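Local coordinates for protein short-chain-enoyl-CoA hydratase (Clostridium acetobutylicum, PDB 5Z7R) that catalyses the reversible hydration of short-chain enoyl-CoA thioesters such as crotonyl-CoA in butanoate metabolism, at residues K88-V100 / G110-R122. Sequence-based numbering, arbitrary orientation.
Sequences KVFRRLELLEKPV and GGGCEIAMSCDIR
The F90 ring carries I115 over one face, with I115 CB 4.0 Å from the ring centroid, a CH-pi contact; G111 O and E114 CB lie at its edge. F143 adds an edge-to-face ring pair. F90 and I115 join helices 76-95 and 111-117 of the crotonase fold; the axes of segments 88-95 and 111-117 are 28° apart in direction and approach to 9.7 Å. F90 has CG anti to its carbonyl carbon (chi1 -71°), a torsion that carries the ring across to the first turns of helix 111-117. There its CE2 packs on the CB and backbone of E114, the probable nucleophile, whereas the carboxylate of E114 is held through OE2, which accepts from the backbone N-H groups of F143 and G145.

Further along, the L93 side chain crosses that of I115 at about a right angle, and its CD2 also reaches C119 SG. S118 points its CB toward helix 76-95, but its OG donates to E114 O within its own segment. S118 O instead receives a CA-H...O contact from E94 CA (3.2 Å), while the carboxylate of E94 is held by R91 and by R148 of helix 145-153.

Past both helices, the parallel strands 100-104 and 121-125 begin side by side. I121 N donates to V100 O at 3.2 Å, with an angle of 162° at the hydrogen. D120 is buried at this junction, and its charge is probably balanced by K211 at OD2 and by K159 of a second subunit at OD1, which ties the strand start to the assembly. Using its anti lone pair, D120 OD2 also accepts from V100 N at 2.7 Å.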
# COMPACT_ATOMS: atom_id res chain seq x y z
N LYS A 88 13.44 15.67 5.53
CA LYS A 88 13.01 15.57 6.90
C LYS A 88 12.41 16.92 7.37
O LYS A 88 11.42 16.95 8.08
CB LYS A 88 14.16 15.13 7.81
CG LYS A 88 13.70 14.83 9.22
CD LYS A 88 14.63 13.85 9.96
CE LYS A 88 16.00 14.44 10.23
NZ LYS A 88 15.93 15.83 10.79
N VAL A 89 13.03 18.02 6.96
CA VAL A 89 12.51 19.33 7.33
C VAL A 89 11.16 19.58 6.64
O VAL A 89 10.19 19.93 7.27
CB VAL A 89 13.48 20.47 6.94
CG1 VAL A 89 12.80 21.80 7.18
CG2 VAL A 89 14.78 20.40 7.74
N PHE A 90 11.11 19.38 5.34
CA PHE A 90 9.85 19.54 4.58
C PHE A 90 8.70 18.62 5.00
O PHE A 90 7.55 19.02 5.01
CB PHE A 90 10.17 19.34 3.12
CG PHE A 90 10.96 20.46 2.54
CD1 PHE A 90 11.55 21.43 3.37
CD2 PHE A 90 11.10 20.58 1.17
CE1 PHE A 90 12.29 22.45 2.83
CE2 PHE A 90 11.83 21.61 0.62
CZ PHE A 90 12.44 22.54 1.45
N ARG A 91 9.02 17.38 5.37
CA ARG A 91 8.02 16.43 5.84
C ARG A 91 7.44 16.88 7.16
O ARG A 91 6.25 16.63 7.43
CB ARG A 91 8.63 15.04 6.01
CG ARG A 91 7.66 14.00 6.51
CD ARG A 91 6.51 13.86 5.52
NE ARG A 91 5.79 12.62 5.76
CZ ARG A 91 4.47 12.45 5.63
NH1 ARG A 91 3.95 11.25 5.91
NH2 ARG A 91 3.69 13.42 5.21
N ARG A 92 8.26 17.53 7.98
CA ARG A 92 7.80 18.00 9.29
C ARG A 92 6.78 19.13 9.11
O ARG A 92 5.79 19.22 9.85
CB ARG A 92 8.97 18.50 10.13
CG ARG A 92 8.60 18.82 11.59
CD ARG A 92 9.87 19.22 12.33
NE ARG A 92 9.68 19.54 13.74
CZ ARG A 92 10.70 19.86 14.54
NH1 ARG A 92 11.93 19.91 14.05
NH2 ARG A 92 10.48 20.16 15.81
N LEU A 93 7.06 19.98 8.13
CA LEU A 93 6.15 21.03 7.73
C LEU A 93 4.82 20.46 7.21
O LEU A 93 3.72 20.94 7.59
CB LEU A 93 6.81 21.90 6.66
CG LEU A 93 6.06 23.18 6.29
CD1 LEU A 93 6.15 24.20 7.43
CD2 LEU A 93 6.64 23.81 5.05
N GLU A 94 4.91 19.43 6.37
CA GLU A 94 3.72 18.80 5.76
C GLU A 94 2.83 18.24 6.83
O GLU A 94 1.61 18.37 6.76
CB GLU A 94 4.16 17.72 4.78
CG GLU A 94 3.08 16.97 4.04
CD GLU A 94 3.69 16.18 2.96
OE1 GLU A 94 3.53 16.59 1.81
OE2 GLU A 94 4.43 15.20 3.25
N LEU A 95 3.44 17.65 7.87
CA LEU A 95 2.66 16.97 8.93
C LEU A 95 2.27 17.89 10.06
O LEU A 95 1.42 17.53 10.90
CB LEU A 95 3.48 15.79 9.51
CG LEU A 95 3.63 14.62 8.55
CD1 LEU A 95 4.69 13.63 9.02
CD2 LEU A 95 2.26 13.92 8.39
N LEU A 96 2.93 19.05 10.13
CA LEU A 96 2.66 20.04 11.19
C LEU A 96 1.18 20.13 11.47
O LEU A 96 0.38 20.37 10.57
CB LEU A 96 3.18 21.42 10.75
CG LEU A 96 2.84 22.62 11.63
CD1 LEU A 96 3.21 22.32 13.07
CD2 LEU A 96 3.57 23.86 11.13
N GLU A 97 0.81 20.00 12.73
CA GLU A 97 -0.60 19.97 13.09
C GLU A 97 -1.36 21.31 13.05
O GLU A 97 -2.49 21.37 13.46
CB GLU A 97 -0.75 19.27 14.44
CG GLU A 97 -0.20 17.84 14.43
CD GLU A 97 -1.07 16.85 15.19
OE1 GLU A 97 -1.63 15.90 14.54
OE2 GLU A 97 -1.19 17.04 16.43
N LYS A 98 -0.78 22.36 12.53
CA LYS A 98 -1.56 23.51 12.07
C LYS A 98 -1.46 23.59 10.55
O LYS A 98 -0.43 23.27 9.99
CB LYS A 98 -1.11 24.85 12.69
CG LYS A 98 -0.06 24.82 13.81
CD LYS A 98 -0.60 24.37 15.15
CE LYS A 98 0.46 24.51 16.24
NZ LYS A 98 -0.11 24.57 17.62
N PRO A 99 -2.50 24.08 9.88
CA PRO A 99 -2.50 24.27 8.44
C PRO A 99 -1.47 25.27 8.00
O PRO A 99 -1.30 26.29 8.66
CB PRO A 99 -3.86 24.84 8.18
CG PRO A 99 -4.70 24.20 9.25
CD PRO A 99 -3.84 24.31 10.44
N VAL A 100 -0.78 25.01 6.89
CA VAL A 100 0.15 25.97 6.40
C VAL A 100 -0.06 26.30 4.94
O VAL A 100 -0.24 25.42 4.10
CB VAL A 100 1.63 25.65 6.79
CG1 VAL A 100 1.74 24.35 7.54
CG2 VAL A 100 2.59 25.79 5.64
N GLY A 110 13.01 24.45 -7.86
CA GLY A 110 13.77 23.39 -7.24
C GLY A 110 13.31 23.26 -5.82
O GLY A 110 12.11 23.10 -5.58
N GLY A 111 14.24 23.37 -4.86
CA GLY A 111 13.87 23.35 -3.45
C GLY A 111 12.72 24.28 -3.04
O GLY A 111 12.06 24.06 -2.02
N GLY A 112 12.50 25.34 -3.83
CA GLY A 112 11.47 26.31 -3.50
C GLY A 112 10.10 25.87 -3.92
O GLY A 112 9.12 26.11 -3.22
N CYS A 113 10.03 25.25 -5.09
CA CYS A 113 8.85 24.51 -5.49
C CYS A 113 8.56 23.44 -4.45
O CYS A 113 7.43 23.32 -3.95
CB CYS A 113 9.09 23.86 -6.83
SG CYS A 113 7.53 23.35 -7.55
N GLU A 114 9.61 22.71 -4.06
CA GLU A 114 9.46 21.60 -3.09
C GLU A 114 8.97 22.05 -1.75
O GLU A 114 8.11 21.39 -1.16
CB GLU A 114 10.74 20.76 -2.98
CG GLU A 114 11.12 20.06 -4.29
CD GLU A 114 12.57 19.58 -4.31
OE1 GLU A 114 13.48 20.41 -4.09
OE2 GLU A 114 12.80 18.37 -4.54
N ILE A 115 9.43 23.21 -1.26
CA ILE A 115 8.92 23.64 0.03
C ILE A 115 7.45 24.03 -0.07
O ILE A 115 6.64 23.75 0.83
CB ILE A 115 9.77 24.76 0.70
CG1 ILE A 115 9.38 24.90 2.18
CG2 ILE A 115 9.63 26.11 -0.02
CD1 ILE A 115 10.50 25.46 3.04
N ALA A 116 7.09 24.68 -1.17
CA ALA A 116 5.72 25.13 -1.36
C ALA A 116 4.79 23.90 -1.44
O ALA A 116 3.69 23.90 -0.85
CB ALA A 116 5.62 26.00 -2.61
N MET A 117 5.25 22.85 -2.13
CA MET A 117 4.45 21.59 -2.26
C MET A 117 4.30 20.88 -0.94
O MET A 117 3.43 20.02 -0.80
CB MET A 117 5.10 20.65 -3.24
CG MET A 117 5.09 21.23 -4.62
SD MET A 117 5.42 20.11 -5.96
CE MET A 117 7.19 19.87 -5.95
N SER A 118 5.12 21.26 0.03
CA SER A 118 5.09 20.66 1.35
C SER A 118 4.16 21.37 2.28
O SER A 118 3.99 20.93 3.40
CB SER A 118 6.50 20.62 1.96
OG SER A 118 7.46 20.05 1.07
N CYS A 119 3.55 22.47 1.86
CA CYS A 119 2.45 23.08 2.64
C CYS A 119 1.07 22.53 2.26
O CYS A 119 0.88 21.91 1.22
CB CYS A 119 2.43 24.60 2.42
SG CYS A 119 4.02 25.41 2.64
N ASP A 120 0.11 22.75 3.13
CA ASP A 120 -1.26 22.36 2.89
C ASP A 120 -1.92 22.98 1.62
O ASP A 120 -2.48 22.26 0.79
CB ASP A 120 -2.08 22.69 4.13
CG ASP A 120 -1.66 21.86 5.32
OD1 ASP A 120 -1.85 20.64 5.26
OD2 ASP A 120 -1.14 22.43 6.31
N ILE A 121 -1.83 24.32 1.49
CA ILE A 121 -2.50 25.12 0.48
C ILE A 121 -1.48 26.03 -0.21
O ILE A 121 -0.70 26.71 0.45
CB ILE A 121 -3.58 25.97 1.15
CG1 ILE A 121 -4.71 25.07 1.64
CG2 ILE A 121 -4.17 27.00 0.20
CD1 ILE A 121 -5.47 25.64 2.81
N ARG A 122 -1.48 26.05 -1.53
CA ARG A 122 -0.63 26.96 -2.26
C ARG A 122 -1.52 28.00 -2.95
O ARG A 122 -2.61 27.70 -3.49
CB ARG A 122 0.17 26.24 -3.34
CG ARG A 122 1.37 25.46 -2.81
CD ARG A 122 1.74 24.22 -3.64
NE ARG A 122 0.69 23.21 -3.69
CZ ARG A 122 0.23 22.55 -2.65
NH1 ARG A 122 0.72 22.75 -1.42
NH2 ARG A 122 -0.75 21.67 -2.82